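Local coordinates for protein 1-carboxybiuret hydrolase subunit AtzE (Pseudomonas sp., PDB 6C62) that hydrolyses 1-carboxybiuret to urea-1,3-dicarboxylate and ammonia in the bacterial pathway that degrades atrazine, at residues A[368-373]-A[398-403]; A[414-419]-A[426-431]. All coordinates share one frame; numbering follows the deposited sequence.

Contact 1. Residues A[368-373]-A[398-403]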
loop_
_atom_site.group_PDB
_atom_site.type_symbol
_atom_site.label_atom_id
_atom_site.label_comp_id
_atom_site.label_asym_id
_atom_site.label_seq_id
_atom_site.Cartn_x
_atom_site.Cartn_y
_atom_site.Cartn_z
ATOM N N ILE A 368 6.031 -4.727 28.485
ATOM C CA ILE A 368 7.082 -5.718 28.584
ATOM C C ILE A 368 6.603 -7.100 28.148
ATOM O O ILE A 368 5.552 -7.595 28.570
ATOM C CB ILE A 368 7.535 -5.864 30.045
ATOM C CG1 ILE A 368 7.941 -4.522 30.612
ATOM C CG2 ILE A 368 8.724 -6.822 30.120
ATOM C CD1 ILE A 368 8.155 -4.640 32.117
ATOM N N ALA A 369 7.414 -7.751 27.348
ATOM C CA ALA A 369 7.186 -9.126 26.944
ATOM C C ALA A 369 8.490 -9.870 26.805
ATOM O O ALA A 369 9.540 -9.256 26.723
ATOM C CB ALA A 369 6.449 -9.121 25.604
ATOM N N PRO A 370 8.441 -11.204 26.727
ATOM C CA PRO A 370 9.680 -11.899 26.433
ATOM C C PRO A 370 9.998 -11.768 24.962
ATOM O O PRO A 370 9.106 -11.526 24.146
ATOM C CB PRO A 370 9.389 -13.366 26.816
ATOM C CG PRO A 370 7.943 -13.421 27.283
ATOM C CD PRO A 370 7.295 -12.128 26.851
ATOM N N ALA A 371 11.274 -11.868 24.635
ATOM C CA ALA A 371 11.725 -11.825 23.247
ATOM C C ALA A 371 11.584 -13.135 22.493
ATOM O O ALA A 371 11.329 -13.144 21.266
ATOM C CB ALA A 371 13.171 -11.360 23.193
ATOM N N THR A 372 11.818 -14.253 23.167
ATOM C CA THR A 372 11.702 -15.567 22.545
ATOM C C THR A 372 11.021 -16.493 23.556
ATOM O O THR A 372 11.081 -16.210 24.764
ATOM C CB THR A 372 13.098 -16.146 22.175
ATOM O OG1 THR A 372 13.984 -16.050 23.305
ATOM C CG2 THR A 372 13.683 -15.429 21.022
ATOM N N PRO A 373 10.335 -17.552 23.088
ATOM C CA PRO A 373 9.603 -18.449 24.011
ATOM C C PRO A 373 10.521 -19.276 24.901
ATOM O O PRO A 373 10.145 -19.583 26.017
ATOM C CB PRO A 373 8.788 -19.348 23.099
ATOM C CG PRO A 373 8.977 -18.849 21.728
ATOM C CD PRO A 373 10.141 -17.922 21.688
ATOM N N GLY A 398 9.929 -16.799 16.586
ATOM C CA GLY A 398 9.337 -15.433 16.465
ATOM C C GLY A 398 7.915 -15.245 16.947
ATOM O O GLY A 398 7.276 -14.228 16.675
ATOM N N LEU A 399 7.384 -16.229 17.653
ATOM C CA LEU A 399 6.001 -16.138 18.153
ATOM C C LEU A 399 5.669 -14.826 18.926
ATOM O O LEU A 399 4.561 -14.296 18.824
ATOM C CB LEU A 399 5.718 -17.364 19.078
ATOM C CG LEU A 399 5.403 -18.708 18.399
ATOM C CD1 LEU A 399 5.403 -19.835 19.426
ATOM C CD2 LEU A 399 4.083 -18.724 17.654
ATOM N N LEU A 400 6.604 -14.383 19.753
ATOM C CA LEU A 400 6.451 -13.221 20.612
ATOM C C LEU A 400 6.891 -11.890 19.957
ATOM O O LEU A 400 6.481 -10.814 20.387
ATOM C CB LEU A 400 7.240 -13.415 21.881
ATOM C CG LEU A 400 6.845 -14.692 22.652
ATOM C CD1 LEU A 400 7.786 -14.969 23.823
ATOM C CD2 LEU A 400 5.401 -14.579 23.122
ATOM N N THR A 401 7.709 -11.975 18.920
ATOM C CA THR A 401 8.224 -10.789 18.230
ATOM C C THR A 401 7.280 -10.327 17.109
ATOM O O THR A 401 7.108 -9.119 16.871
ATOM C CB THR A 401 9.630 -11.041 17.642
ATOM O OG1 THR A 401 9.658 -12.277 16.923
ATOM C CG2 THR A 401 10.616 -11.125 18.714
ATOM N N GLN A 402 6.708 -11.290 16.409
ATOM C CA GLN A 402 5.985 -11.051 15.172
ATOM C C GLN A 402 4.764 -10.107 15.284
ATOM O O GLN A 402 4.587 -9.261 14.429
ATOM C CB GLN A 402 5.628 -12.395 14.498
ATOM C CG GLN A 402 5.162 -12.247 13.057
ATOM C CD GLN A 402 5.357 -13.484 12.195
ATOM O OE1 GLN A 402 5.485 -14.582 12.721
ATOM N NE2 GLN A 402 5.493 -13.313 10.878
ATOM N N PRO A 403 3.979 -10.195 16.359
ATOM C CA PRO A 403 2.834 -9.232 16.482
ATOM C C PRO A 403 3.286 -7.773 16.643
ATOM O O PRO A 403 2.587 -6.863 16.215
ATOM C CB PRO A 403 2.137 -9.688 17.779
ATOM C CG PRO A 403 2.593 -11.130 18.016
ATOM C CD PRO A 403 3.983 -11.186 17.451
HETATM O O HOH W 1 9.626 -14.638 19.840
#
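In the amidase fold of AtzE, the end of strand 366-370 and the loop after it pack against the turn that runs into helix 402-407, where L400 meets P370, A371, T372 and P373. No direct hydrogen bond joins the segments. L400 buries the largest area of any residue here. Its CG stands anti to the carbonyl carbon (chi1 -57°), which sends the side chain to the strand end. L400 CD1 lies 3.8 Å from P370 CB, and the two side chains cross at a slant. L400 CD1 also comes within 3.6 Å of T372 C. The methyl thus touches both the P370 ring and the T372-P373 peptide, which meet it from directions roughly at right angles. Nearer the backbone, L400 CB packs 3.5 Å from P370 O. That oxygen is not idle, because NE2 of Q429 donates to it and to L400 O, tying the two backbones together from outside the segments. P373 and L399 add a looser apolar touch farther along. F264 also packs on L400.

T401 is about 8 Å, side chain to side chain, from S174, the probable acyl-ester nucleophile. Its hydroxyl bonds to N172 O. This leaves the methyl to meet the loop, with T401 CG2 3.3 Å from A371 O. The CB of T372 points away from the turn; its OG1 bonds to S180 OG. One water bridges the two backbones: it donates to A371 O at 2.7 Å and accepts from L400 N at 3.0 Å.

Contact 2. Residues A[414-419]-A[426-431]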
loop_
_atom_site.group_PDB
_atom_site.type_symbol
_atom_site.label_atom_id
_atom_site.label_comp_id
_atom_site.label_asym_id
_atom_site.label_seq_id
_atom_site.Cartn_x
_atom_site.Cartn_y
_atom_site.Cartn_z
ATOM N N ALA A 414 16.552 -6.432 25.776
ATOM C CA ALA A 414 17.488 -6.370 26.892
ATOM C C ALA A 414 17.883 -7.801 27.330
ATOM O O ALA A 414 17.004 -8.628 27.592
ATOM C CB ALA A 414 16.843 -5.648 28.061
ATOM N N PRO A 415 19.188 -8.097 27.407
ATOM C CA PRO A 415 19.660 -9.465 27.698
ATOM C C PRO A 415 19.619 -9.771 29.219
ATOM O O PRO A 415 20.102 -8.951 30.000
ATOM C CB PRO A 415 21.083 -9.463 27.167
ATOM C CG PRO A 415 21.525 -8.034 27.344
ATOM C CD PRO A 415 20.292 -7.182 27.108
ATOM N N THR A 416 18.950 -10.852 29.604
ATOM C CA THR A 416 18.852 -11.295 30.993
ATOM C C THR A 416 19.250 -12.769 31.111
ATOM O O THR A 416 19.428 -13.489 30.088
ATOM C CB THR A 416 17.431 -11.128 31.572
ATOM O OG1 THR A 416 16.603 -12.139 31.042
ATOM C CG2 THR A 416 16.800 -9.759 31.232
ATOM N N TRP A 417 19.461 -13.202 32.360
ATOM C CA TRP A 417 20.125 -14.468 32.642
ATOM C C TRP A 417 19.290 -15.190 33.710
ATOM O O TRP A 417 19.636 -15.159 34.865
ATOM C CB TRP A 417 21.567 -14.238 33.087
ATOM C CG TRP A 417 22.375 -13.603 31.976
ATOM C CD1 TRP A 417 22.489 -12.275 31.708
ATOM C CD2 TRP A 417 23.113 -14.273 30.981
ATOM N NE1 TRP A 417 23.286 -12.075 30.622
ATOM C CE2 TRP A 417 23.675 -13.290 30.137
ATOM C CE3 TRP A 417 23.345 -15.629 30.685
ATOM C CZ2 TRP A 417 24.471 -13.619 29.027
ATOM C CZ3 TRP A 417 24.167 -15.948 29.601
ATOM C CH2 TRP A 417 24.704 -14.943 28.786
ATOM N N PRO A 418 18.160 -15.799 33.310
ATOM C CA PRO A 418 17.321 -16.487 34.303
ATOM C C PRO A 418 17.970 -17.796 34.874
ATOM O O PRO A 418 18.776 -18.470 34.211
ATOM C CB PRO A 418 15.991 -16.722 33.551
ATOM C CG PRO A 418 16.391 -16.782 32.110
ATOM C CD PRO A 418 17.675 -16.002 31.931
ATOM N N GLY A 419 17.595 -18.111 36.115
ATOM C CA GLY A 419 18.239 -19.152 36.894
ATOM C C GLY A 419 18.141 -20.614 36.500
ATOM O O GLY A 419 19.093 -21.373 36.725
ATOM N N ILE A 426 18.165 -15.123 27.917
ATOM C CA ILE A 426 16.905 -14.879 27.243
ATOM C C ILE A 426 16.596 -13.403 27.343
ATOM O O ILE A 426 16.905 -12.760 28.329
ATOM C CB ILE A 426 15.797 -15.813 27.768
ATOM C CG1 ILE A 426 14.697 -15.978 26.745
ATOM C CG2 ILE A 426 15.269 -15.307 29.084
ATOM C CD1 ILE A 426 13.760 -17.124 27.063
ATOM N N GLY A 427 16.064 -12.823 26.271
ATOM C CA GLY A 427 15.864 -11.402 26.214
ATOM C C GLY A 427 14.469 -10.979 26.629
ATOM O O GLY A 427 13.507 -11.786 26.569
ATOM N N VAL A 428 14.364 -9.703 27.020
ATOM C CA VAL A 428 13.083 -9.081 27.265
ATOM C C VAL A 428 12.860 -7.945 26.268
ATOM O O VAL A 428 13.749 -7.101 26.075
ATOM C CB VAL A 428 13.019 -8.572 28.736
ATOM C CG1 VAL A 428 13.931 -7.405 28.974
ATOM C CG2 VAL A 428 11.630 -8.120 29.078
ATOM N N GLN A 429 11.658 -7.892 25.684
ATOM C CA GLN A 429 11.245 -6.769 24.825
ATOM C C GLN A 429 10.692 -5.633 25.700
ATOM O O GLN A 429 9.767 -5.850 26.508
ATOM C CB GLN A 429 10.141 -7.192 23.854
ATOM C CG GLN A 429 10.503 -8.299 22.882
ATOM C CD GLN A 429 9.420 -8.537 21.841
ATOM O OE1 GLN A 429 9.392 -7.846 20.810
ATOM N NE2 GLN A 429 8.545 -9.538 22.063
ATOM N N LEU A 430 11.248 -4.445 25.519
ATOM C CA LEU A 430 10.717 -3.206 26.088
ATOM C C LEU A 430 10.125 -2.419 24.919
ATOM O O LEU A 430 10.852 -1.928 24.039
ATOM C CB LEU A 430 11.842 -2.448 26.765
ATOM C CG LEU A 430 12.664 -3.253 27.807
ATOM C CD1 LEU A 430 13.892 -2.496 28.208
ATOM C CD2 LEU A 430 11.830 -3.577 28.998
ATOM N N ILE A 431 8.798 -2.373 24.858
ATOM C CA ILE A 431 8.045 -1.949 23.669
ATOM C C ILE A 431 7.439 -0.612 24.006
ATOM O O ILE A 431 6.820 -0.459 25.068
ATOM C CB ILE A 431 6.902 -2.914 23.326
ATOM C CG1 ILE A 431 7.400 -4.353 23.275
ATOM C CG2 ILE A 431 6.232 -2.574 22.018
ATOM C CD1 ILE A 431 6.352 -5.418 23.425
#
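The carbonyl group of I426 receives T416 on both faces: the backbone N tilts in from one side of its plane and OG1 from the other. This double grip lies near the turn end of a beta hairpin made by strands 411-416 and 426-432, part of the large mixed sheet of the amidase fold. T416 and I426 form a hydrogen-bonded antiparallel pair in it. T416 OG1 donates to I426 O at 2.8 Å. It gets there by sitting between the backbone N and the carbonyl carbon of its own residue (chi1 75°). The bond from T416 N to I426 O is longer, 3.1 Å. I426 N answers with a bond to T416 O at 3.0 Å.

Two positions along, A414 and V428 form the second hydrogen-bonded antiparallel pair. A414 N gives a nearly straight bond to V428 O (2.9 Å, 171° at the hydrogen), and V428 N returns one to A414 O. P415 and G427 lie between them as a non-hydrogen-bonded pair, with CA atoms 4.5 Å apart. G427 CA makes a CH...O contact with A414 O.

A414, T416, I426 and V428 share one face of the sheet. Helix 270-283 covers T416 and I426 there, and L447 of helix 437-449 covers A414 and V428. P415 points to the other face. Past the strand, W417 takes no part in the pairing; its indole meets H141 edge-to-face and its NE1 bonds to R454 O. The P418 ring folds back over I426. The two side chains cross at about a right angle, with P418 CG 3.5 Å from I426 CG2.

The two contacts follow one another along the chain without overlapping: helix 402-407, entered by segment 398-403, is followed directly by strand 411-416. The centres of the contacts are about 11 Å apart, on the same side of the chain's centre. They share one sheet, in which strand 426-432 lies between 411-416 and 366-370 and runs antiparallel to both. Q429 joins them through its backbone as well: A369 O is 2.7 Å from Q429 N, a probable hydrogen bond. R176 NH1 bonds to both Q429 OE1 and T401 O. The hairpin of contact 2 is thus joined through strand 426-432, by Q429, to the turn that holds T401, near the probable nucleophile S174.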